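MOG1 protein (Saccharomyces cerevisiae, PDB 1JHS) binds the Ran GTPase Gsp1 and takes part in Ran-dependent nuclear protein import and poly(A)+ mRNA export. Local coordinates at residues T14-T26 / V36-D49. The protein carries 1 engineered substitution. Numbering follows the deposited sequence.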
loop_
_atom_site.group_PDB
_atom_site.type_symbol
_atom_site.label_atom_id
_atom_site.label_comp_id
_atom_site.label_asym_id
_atom_site.label_seq_id
_atom_site.Cartn_x
_atom_site.Cartn_y
_atom_site.Cartn_z
ATOM N N THR A 14 3.203 -8.075 -13.262
ATOM C CA THR A 14 3.216 -6.689 -13.708
ATOM C C THR A 14 2.107 -5.933 -12.971
ATOM O O THR A 14 1.120 -6.522 -12.520
ATOM C CB THR A 14 2.993 -6.522 -15.260
ATOM O OG1 THR A 14 1.708 -7.041 -15.633
ATOM C CG2 THR A 14 4.084 -7.259 -16.040
ATOM N N THR A 15 2.315 -4.633 -12.796
ATOM C CA THR A 15 1.315 -3.762 -12.194
ATOM C C THR A 15 1.767 -2.385 -12.656
ATOM O O THR A 15 2.528 -2.288 -13.634
ATOM C CB THR A 15 1.266 -3.887 -10.636
ATOM O OG1 THR A 15 0.221 -3.039 -10.125
ATOM C CG2 THR A 15 2.598 -3.503 -10.005
ATOM N N VAL A 16 1.313 -1.323 -12.002
ATOM C CA VAL A 16 1.751 0.009 -12.428
ATOM C C VAL A 16 2.218 0.809 -11.234
ATOM O O VAL A 16 1.838 0.500 -10.106
ATOM C CB VAL A 16 0.600 0.792 -13.100
ATOM C CG1 VAL A 16 0.108 0.043 -14.329
ATOM C CG2 VAL A 16 -0.571 0.985 -12.098
ATOM N N VAL A 17 3.084 1.800 -11.488
ATOM C CA VAL A 17 3.537 2.728 -10.456
ATOM C C VAL A 17 3.611 4.131 -11.090
ATOM O O VAL A 17 3.689 4.276 -12.326
ATOM C CB VAL A 17 4.927 2.353 -9.811
ATOM C CG1 VAL A 17 4.891 0.914 -9.270
ATOM C CG2 VAL A 17 6.055 2.560 -10.803
ATOM N N PRO A 18 3.564 5.189 -10.263
ATOM C CA PRO A 18 3.624 6.543 -10.832
ATOM C C PRO A 18 4.974 6.915 -11.413
ATOM O O PRO A 18 6.002 6.362 -11.034
ATOM C CB PRO A 18 3.322 7.456 -9.635
ATOM C CG PRO A 18 2.600 6.559 -8.653
ATOM C CD PRO A 18 3.363 5.245 -8.812
ATOM N N PRO A 19 4.980 7.884 -12.342
ATOM C CA PRO A 19 6.269 8.289 -12.905
ATOM C C PRO A 19 7.103 8.944 -11.787
ATOM O O PRO A 19 6.558 9.505 -10.828
ATOM C CB PRO A 19 5.877 9.270 -14.015
ATOM C CG PRO A 19 4.480 9.759 -13.625
ATOM C CD PRO A 19 3.849 8.507 -13.062
ATOM N N GLY A 20 8.418 8.826 -11.883
ATOM C CA GLY A 20 9.272 9.419 -10.867
ATOM C C GLY A 20 9.529 8.508 -9.679
ATOM O O GLY A 20 10.249 8.899 -8.746
ATOM N N PHE A 21 8.937 7.313 -9.691
ATOM C CA PHE A 21 9.130 6.356 -8.601
ATOM C C PHE A 21 10.205 5.377 -9.056
ATOM O O PHE A 21 10.118 4.828 -10.152
ATOM C CB PHE A 21 7.836 5.593 -8.290
ATOM C CG PHE A 21 6.918 6.313 -7.346
ATOM C CD1 PHE A 21 6.350 7.535 -7.699
ATOM C CD2 PHE A 21 6.605 5.761 -6.093
ATOM C CE1 PHE A 21 5.485 8.203 -6.824
ATOM C CE2 PHE A 21 5.742 6.424 -5.219
ATOM C CZ PHE A 21 5.180 7.655 -5.590
ATOM N N ILE A 22 11.216 5.172 -8.223
ATOM C CA ILE A 22 12.305 4.287 -8.576
ATOM C C ILE A 22 12.196 2.942 -7.868
ATOM O O ILE A 22 11.688 2.850 -6.746
ATOM C CB ILE A 22 13.667 4.930 -8.219
ATOM C CG1 ILE A 22 14.808 3.951 -8.499
ATOM C CG2 ILE A 22 13.689 5.304 -6.767
ATOM C CD1 ILE A 22 16.181 4.562 -8.266
ATOM N N ASP A 23 12.667 1.908 -8.561
ATOM C CA ASP A 23 12.691 0.551 -8.045
ATOM C C ASP A 23 13.896 0.534 -7.104
ATOM O O ASP A 23 15.041 0.643 -7.566
ATOM C CB ASP A 23 12.898 -0.428 -9.208
ATOM C CG ASP A 23 13.025 -1.858 -8.758
ATOM O OD1 ASP A 23 13.275 -2.114 -7.554
ATOM O OD2 ASP A 23 12.896 -2.738 -9.640
ATOM N N ALA A 24 13.648 0.413 -5.797
ATOM C CA ALA A 24 14.744 0.431 -4.845
ATOM C C ALA A 24 15.753 -0.691 -5.049
ATOM O O ALA A 24 16.912 -0.540 -4.665
ATOM C CB ALA A 24 14.208 0.411 -3.400
ATOM N N SER A 25 15.331 -1.814 -5.633
ATOM C CA SER A 25 16.283 -2.911 -5.827
ATOM C C SER A 25 17.332 -2.591 -6.891
ATOM O O SER A 25 18.274 -3.359 -7.078
ATOM C CB SER A 25 15.572 -4.254 -6.129
ATOM O OG SER A 25 14.884 -4.245 -7.372
ATOM N N THR A 26 17.206 -1.459 -7.576
ATOM C CA THR A 26 18.224 -1.103 -8.558
ATOM C C THR A 26 19.390 -0.448 -7.825
ATOM O O THR A 26 20.431 -0.186 -8.414
ATOM C CB THR A 26 17.711 -0.120 -9.629
ATOM O OG1 THR A 26 17.253 1.101 -9.017
ATOM C CG2 THR A 26 16.595 -0.775 -10.425
ATOM N N VAL A 36 9.932 -3.047 -4.037
ATOM C CA VAL A 36 9.895 -1.761 -3.315
ATOM C C VAL A 36 10.146 -0.592 -4.254
ATOM O O VAL A 36 11.160 -0.578 -4.964
ATOM C CB VAL A 36 11.000 -1.726 -2.216
ATOM C CG1 VAL A 36 10.971 -0.395 -1.458
ATOM C CG2 VAL A 36 10.810 -2.934 -1.250
ATOM N N TYR A 37 9.236 0.384 -4.251
ATOM C CA TYR A 37 9.401 1.586 -5.082
ATOM C C TYR A 37 9.335 2.813 -4.181
ATOM O O TYR A 37 8.516 2.846 -3.246
ATOM C CB TYR A 37 8.279 1.688 -6.123
ATOM C CG TYR A 37 8.461 0.728 -7.260
ATOM C CD1 TYR A 37 8.152 -0.621 -7.109
ATOM C CD2 TYR A 37 9.051 1.147 -8.459
ATOM C CE1 TYR A 37 8.437 -1.543 -8.118
ATOM C CE2 TYR A 37 9.345 0.231 -9.481
ATOM C CZ TYR A 37 9.033 -1.111 -9.289
ATOM O OH TYR A 37 9.326 -2.039 -10.266
ATOM N N VAL A 38 10.190 3.802 -4.423
ATOM C CA VAL A 38 10.122 5.033 -3.610
ATOM C C VAL A 38 10.007 6.257 -4.513
ATOM O O VAL A 38 10.548 6.287 -5.640
ATOM C CB VAL A 38 11.358 5.260 -2.686
ATOM C CG1 VAL A 38 11.415 4.193 -1.588
ATOM C CG2 VAL A 38 12.643 5.298 -3.522
ATOM N N ASN A 39 9.273 7.256 -4.027
ATOM C CA ASN A 39 9.064 8.474 -4.799
ATOM C C ASN A 39 10.412 9.211 -4.847
ATOM O O ASN A 39 10.914 9.642 -3.800
ATOM C CB ASN A 39 8.018 9.357 -4.091
ATOM C CG ASN A 39 7.617 10.566 -4.924
ATOM O OD1 ASN A 39 8.430 11.108 -5.685
ATOM N ND2 ASN A 39 6.369 11.005 -4.772
ATOM N N SER A 40 10.993 9.344 -6.043
ATOM C CA SER A 40 12.272 10.055 -6.185
ATOM C C SER A 40 12.115 11.381 -6.945
ATOM O O SER A 40 13.093 11.918 -7.462
ATOM C CB SER A 40 13.293 9.179 -6.909
ATOM O OG SER A 40 12.839 8.921 -8.225
ATOM N N ARG A 41 10.893 11.913 -6.996
ATOM C CA ARG A 41 10.635 13.180 -7.682
ATOM C C ARG A 41 11.302 14.360 -6.978
ATOM O O ARG A 41 11.431 14.375 -5.755
ATOM C CB ARG A 41 9.134 13.466 -7.732
ATOM C CG ARG A 41 8.306 12.414 -8.447
ATOM C CD ARG A 41 6.804 12.741 -8.365
ATOM N NE ARG A 41 6.007 11.787 -9.134
ATOM C CZ ARG A 41 4.683 11.808 -9.228
ATOM N NH1 ARG A 41 3.985 12.739 -8.595
ATOM N NH2 ARG A 41 4.055 10.908 -9.972
ATOM N N ARG A 42 11.706 15.354 -7.758
ATOM C CA ARG A 42 12.298 16.561 -7.190
ATOM C C ARG A 42 11.133 17.466 -6.768
ATOM O O ARG A 42 10.030 17.376 -7.320
ATOM C CB ARG A 42 13.184 17.264 -8.230
ATOM C CG ARG A 42 14.415 16.454 -8.626
ATOM C CD ARG A 42 15.381 17.253 -9.527
ATOM N NE ARG A 42 14.761 17.647 -10.789
ATOM C CZ ARG A 42 14.490 16.810 -11.783
ATOM N NH1 ARG A 42 14.791 15.521 -11.670
ATOM N NH2 ARG A 42 13.895 17.262 -12.877
ATOM N N ASP A 43 11.362 18.338 -5.795
ATOM C CA ASP A 43 10.283 19.205 -5.335
ATOM C C ASP A 43 9.704 20.074 -6.457
ATOM O O ASP A 43 8.506 20.338 -6.476
ATOM C CB ASP A 43 10.750 20.115 -4.187
ATOM C CG ASP A 43 11.244 19.339 -2.977
ATOM O OD1 ASP A 43 10.809 18.183 -2.775
ATOM O OD2 ASP A 43 12.063 19.905 -2.212
ATOM N N GLU A 44 10.552 20.495 -7.391
ATOM C CA GLU A 44 10.130 21.355 -8.502
ATOM C C GLU A 44 9.178 20.686 -9.478
ATOM O O GLU A 44 8.177 21.285 -9.882
ATOM C CB GLU A 44 11.334 21.842 -9.320
ATOM C CG GLU A 44 12.590 22.158 -8.544
ATOM C CD GLU A 44 13.348 20.911 -8.159
ATOM O OE1 GLU A 44 13.074 20.372 -7.069
ATOM O OE2 GLU A 44 14.208 20.464 -8.953
ATOM N N GLU A 45 9.515 19.460 -9.875
ATOM C CA GLU A 45 8.718 18.694 -10.829
ATOM C C GLU A 45 7.223 18.754 -10.587
ATOM O O GLU A 45 6.749 18.598 -9.465
ATOM C CB GLU A 45 9.171 17.236 -10.838
ATOM C CG GLU A 45 10.538 17.028 -11.462
ATOM C CD GLU A 45 11.015 15.595 -11.349
ATOM O OE1 GLU A 45 11.213 15.112 -10.217
ATOM O OE2 GLU A 45 11.189 14.951 -12.401
ATOM N N GLU A 46 6.476 18.984 -11.656
ATOM C CA GLU A 46 5.036 19.059 -11.538
ATOM C C GLU A 46 4.327 17.955 -12.289
ATOM O O GLU A 46 4.395 17.847 -13.510
ATOM C CB GLU A 46 4.520 20.432 -11.985
ATOM C CG GLU A 46 4.731 21.511 -10.923
ATOM C CD GLU A 46 3.936 22.780 -11.181
ATOM O OE1 GLU A 46 2.784 22.672 -11.653
ATOM O OE2 GLU A 46 4.455 23.887 -10.889
ATOM N N PHE A 47 3.674 17.101 -11.517
ATOM C CA PHE A 47 2.909 16.009 -12.070
ATOM C C PHE A 47 1.485 16.333 -11.652
ATOM O O PHE A 47 1.256 16.907 -10.582
ATOM C CB PHE A 47 3.365 14.673 -11.488
ATOM C CG PHE A 47 4.803 14.341 -11.785
ATOM C CD1 PHE A 47 5.831 14.898 -11.032
ATOM C CD2 PHE A 47 5.131 13.459 -12.810
ATOM C CE1 PHE A 47 7.164 14.573 -11.292
ATOM C CE2 PHE A 47 6.457 13.131 -13.077
ATOM C CZ PHE A 47 7.477 13.691 -12.312
ATOM N N GLU A 48 0.533 15.987 -12.499
ATOM C CA GLU A 48 -0.863 16.274 -12.206
ATOM C C GLU A 48 -1.490 15.174 -11.351
ATOM O O GLU A 48 -2.714 15.098 -11.202
ATOM C CB GLU A 48 -1.600 16.441 -13.533
ATOM C CG GLU A 48 -0.824 17.324 -14.498
ATOM C CD GLU A 48 -0.339 18.610 -13.839
ATOM O OE1 GLU A 48 -1.190 19.456 -13.468
ATOM O OE2 GLU A 48 0.895 18.773 -13.679
ATOM N N ASP A 49 -0.605 14.356 -10.785
ATOM C CA ASP A 49 -0.875 13.191 -9.935
ATOM C C ASP A 49 -1.588 13.380 -8.609
ATOM O O ASP A 49 -2.375 12.533 -8.190
ATOM C CB ASP A 49 0.461 12.488 -9.583
ATOM C CG ASP A 49 0.886 11.533 -10.633
ATOM O OD1 ASP A 49 1.683 10.632 -10.333
ATOM O OD2 ASP A 49 0.399 11.684 -11.782
HETATM O O HOH W 1 12.050 -3.803 -5.641
HETATM O O HOH W 2 10.675 -4.160 -9.319
#
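R41 takes the carbonyl of P19 side-on: NE (2.9 Å to P19 O) and NH2 (3.0 Å to the same oxygen) both donate, with the oxygen in the guanidinium plane. NH2 also reaches D49 OD1 in a salt bridge. F47 lies flat over one face of the guanidinium, and F21 CE1 sits over the other, toward its rim. Cutting R41 back to an alanine is likely to leave P19 O without both donors, D49 without its salt-bridge partner and the F47 ring without the guanidinium that covers one of its faces. One residue on, G20 O accepts from S40 N (2.8 Å) and S40 OG. These bonds continue the antiparallel hairpin of strands 21-23 and 34-39, at the edge of the seven-stranded sheet, where I22 and V38 form the hydrogen-bonded pair. On the face carrying F21, D23, Y37 and N39, N39 CB packs over the F21 ring, 3.9 Å from its centroid, while P18 CD covers the ring's other face. V17 CG1 lies over the Y37 ring, and D23 CA over the opposite face; a water joins D23 OD2 to Y37 OH. The backbone of R41 is fixed in turn by N39 (CG anti to the backbone N, chi1 -173°), whose OD1 accepts from R41 N, closing an Asx turn, while ND2 is held by E55 and A52 O.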